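Local coordinates for glycogen synthase (Cyanobacterium sp. CLg1, PDB 6GNF), which is a two-domain glycosyltransferase of the starch and bacterial glycogen synthase family, holding ADP and a glycan in the cleft between its domains, at residues G357-E360 / G364-V367. Residues are numbered along the deposited sequence; the frame is centred on the assembly and turned at random.
With ADP (adenosine-5'-diphosphate), chain F; AC1 (4,6-dideoxy-4-{[(1S,4R,5S,6S)-4,5,6-trihydroxy-3-(hydroxymethyl)cyclohex-2-en-1-yl]amino}-alpha-D-glucopyranose), chain D.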
loop_
_atom_site.group_PDB
_atom_site.type_symbol
_atom_site.label_atom_id
_atom_site.label_comp_id
_atom_site.label_asym_id
_atom_site.label_seq_id
_atom_site.Cartn_x
_atom_site.Cartn_y
_atom_site.Cartn_z
ATOM N N GLY A 357 4.200 9.525 6.562
ATOM C CA GLY A 357 3.460 8.269 6.636
ATOM C C GLY A 357 2.301 8.269 7.598
ATOM O O GLY A 357 2.178 9.152 8.430
ATOM N N ARG A 358 1.446 7.260 7.460
ATOM C CA ARG A 358 0.327 7.032 8.375
ATOM C C ARG A 358 0.843 7.024 9.809
ATOM O O ARG A 358 1.931 6.509 10.079
ATOM C CB ARG A 358 -0.373 5.703 8.049
ATOM C CG ARG A 358 -1.084 5.701 6.699
ATOM C CD ARG A 358 -1.774 4.382 6.367
ATOM N NE ARG A 358 -0.841 3.301 6.023
ATOM C CZ ARG A 358 -0.561 2.242 6.791
ATOM N NH1 ARG A 358 -1.130 2.073 7.988
ATOM N NH2 ARG A 358 0.306 1.335 6.369
ATOM N N LEU A 359 0.097 7.642 10.718
ATOM C CA LEU A 359 0.454 7.648 12.140
ATOM C C LEU A 359 -0.119 6.399 12.825
ATOM O O LEU A 359 -1.013 6.486 13.668
ATOM C CB LEU A 359 -0.074 8.912 12.807
ATOM C CG LEU A 359 0.412 10.229 12.211
ATOM C CD1 LEU A 359 -0.280 11.392 12.900
ATOM C CD2 LEU A 359 1.922 10.350 12.337
ATOM N N GLU A 360 0.404 5.244 12.433
ATOM C CA GLU A 360 -0.095 3.950 12.860
ATOM C C GLU A 360 1.102 3.095 13.294
ATOM O O GLU A 360 2.234 3.365 12.906
ATOM C CB GLU A 360 -0.861 3.311 11.696
ATOM C CG GLU A 360 -1.708 2.067 12.068
ATOM C CD GLU A 360 -1.223 0.741 11.436
ATOM O OE1 GLU A 360 -1.485 0.475 10.237
ATOM O OE2 GLU A 360 -0.570 -0.037 12.165
ATOM N N GLY A 364 5.879 3.476 12.865
ATOM C CA GLY A 364 6.774 3.892 13.940
ATOM C C GLY A 364 6.879 5.385 14.170
ATOM O O GLY A 364 7.887 5.854 14.703
ATOM N N ALA A 365 5.835 6.130 13.820
ATOM C CA ALA A 365 5.774 7.559 14.113
ATOM C C ALA A 365 5.842 7.809 15.619
ATOM O O ALA A 365 6.463 8.784 16.073
ATOM C CB ALA A 365 4.508 8.168 13.530
ATOM N N ASP A 366 5.234 6.916 16.400
ATOM C CA ASP A 366 5.299 7.005 17.866
ATOM C C ASP A 366 6.736 6.933 18.405
ATOM O O ASP A 366 7.048 7.546 19.426
ATOM C CB ASP A 366 4.392 5.951 18.536
ATOM C CG ASP A 366 4.820 4.509 18.253
ATOM O OD1 ASP A 366 5.228 4.183 17.110
ATOM O OD2 ASP A 366 4.722 3.685 19.188
ATOM N N VAL A 367 7.595 6.199 17.702
ATOM C CA VAL A 367 9.016 6.092 18.042
ATOM C C VAL A 367 9.727 7.432 17.849
ATOM O O VAL A 367 10.534 7.849 18.698
ATOM C CB VAL A 367 9.720 5.015 17.181
ATOM C CG1 VAL A 367 11.221 5.002 17.434
ATOM C CG2 VAL A 367 9.111 3.640 17.435
HETATM P PB ADP F . 1.670 2.548 2.993
HETATM O O1B ADP F . 2.039 1.398 3.894
HETATM O O2B ADP F . 1.203 2.115 1.630
HETATM O O3B ADP F . 0.823 3.593 3.667
HETATM P PA ADP F . 3.877 3.377 1.334
HETATM O O1A ADP F . 3.851 2.062 0.567
HETATM O O2A ADP F . 5.194 4.081 1.631
HETATM O O3A ADP F . 3.102 3.253 2.751
HETATM O "O5'" ADP F . 2.927 4.435 0.565
HETATM C "C5'" ADP F . 2.362 5.565 1.239
HETATM C "C4'" ADP F . 2.264 6.707 0.234
HETATM O "O4'" ADP F . 1.448 7.778 0.712
HETATM C "C3'" ADP F . 3.633 7.295 -0.035
HETATM O "O3'" ADP F . 3.743 7.514 -1.446
HETATM C "C2'" ADP F . 3.661 8.582 0.759
HETATM O "O2'" ADP F . 4.431 9.545 0.046
HETATM C "C1'" ADP F . 2.200 8.982 0.871
HETATM N N9 ADP F . 1.777 9.603 2.157
HETATM C C8 ADP F . 1.608 8.977 3.341
HETATM N N7 ADP F . 1.177 9.842 4.300
HETATM C C5 ADP F . 1.051 11.049 3.721
HETATM C C6 ADP F . 0.643 12.405 4.142
HETATM N N6 ADP F . 0.272 12.660 5.412
HETATM N N1 ADP F . 0.657 13.390 3.220
HETATM C C2 ADP F . 1.026 13.176 1.946
HETATM N N3 ADP F . 1.405 11.965 1.497
HETATM C C4 ADP F . 1.437 10.884 2.312
HETATM C C1 AC1 D . -4.513 -0.591 2.496
HETATM O O2 AC1 D . -4.626 -2.928 1.819
HETATM C C2 AC1 D . -3.858 -1.714 1.691
HETATM C C4A AC1 D . 3.362 -1.469 0.342
HETATM C C3 AC1 D . -2.406 -1.946 2.115
HETATM O O3 AC1 D . -1.840 -2.876 1.187
HETATM C C4 AC1 D . -1.601 -0.628 2.149
HETATM N N4A AC1 D . -0.180 -0.777 2.545
HETATM C C5 AC1 D . -2.356 0.332 3.081
HETATM O O5 AC1 D . -3.670 0.569 2.560
HETATM C C6 AC1 D . -1.676 1.683 3.231
HETATM C C1B AC1 D . 0.807 -1.632 1.880
HETATM C C2B AC1 D . 2.209 -1.665 2.558
HETATM O O2B AC1 D . 2.258 -0.983 3.808
HETATM C C3B AC1 D . 3.349 -1.046 1.782
HETATM O O3B AC1 D . 4.587 -1.465 2.356
HETATM O O4 AC1 D . 4.346 -0.658 -0.307
HETATM C C5B AC1 D . 2.007 -1.272 -0.286
HETATM C C7B AC1 D . 0.882 -1.296 0.411
HETATM C C6B AC1 D . 1.931 -1.088 -1.769
HETATM O O6B AC1 D . 2.516 -2.251 -2.359
#
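With CG set opposite its own carbonyl carbon (chi1 -58°) and the chain then extended, Leu359 carries CD2 to the CB of Ala365, 3.6 Å away, and this apolar touch is the side-chain link between 357-360 and 364-367. The CB of Ala365 points at 357-360, whereas that of Glu360 points away from 364-367. Close by, the backbone approach of Glu360 O to Gly364 N, at 3.6 Å, is a proximity without a bond. Leu359 is the centre of an inverse gamma turn, closed by a weak bond from Glu360 N to Arg358 O.

The turn presents Arg358 and Glu360 to the ligands. A bend at chi3 of Arg358 (-73°) swings the guanidinium onto the beta-phosphate of ADP: Arg358 NE reaches ADP O3B at 2.9 Å and NH2 reaches ADP O1B at 3.0 Å, both nearly straight, with PB lying in the guanidinium plane. On the same group, Arg358 NH1 forms a salt bridge to Glu360 OE1 at 2.8 Å; OE1 lies in the guanidinium plane, but NH1 stands 36° out of the carboxylate plane and the bond is bent. These three bonds, with a fourth from NH2 to Gln362 OE1, fix the rotation of the guanidinium, while Glu360 itself touches the bound beta-D-glucopyranose.

Gly364 is the N-cap of helix 365-370; the loop before it follows strand 352-356 of the parallel sheet, and Leu359 also packs on helix 390-402, while Val367 faces helix 485-503.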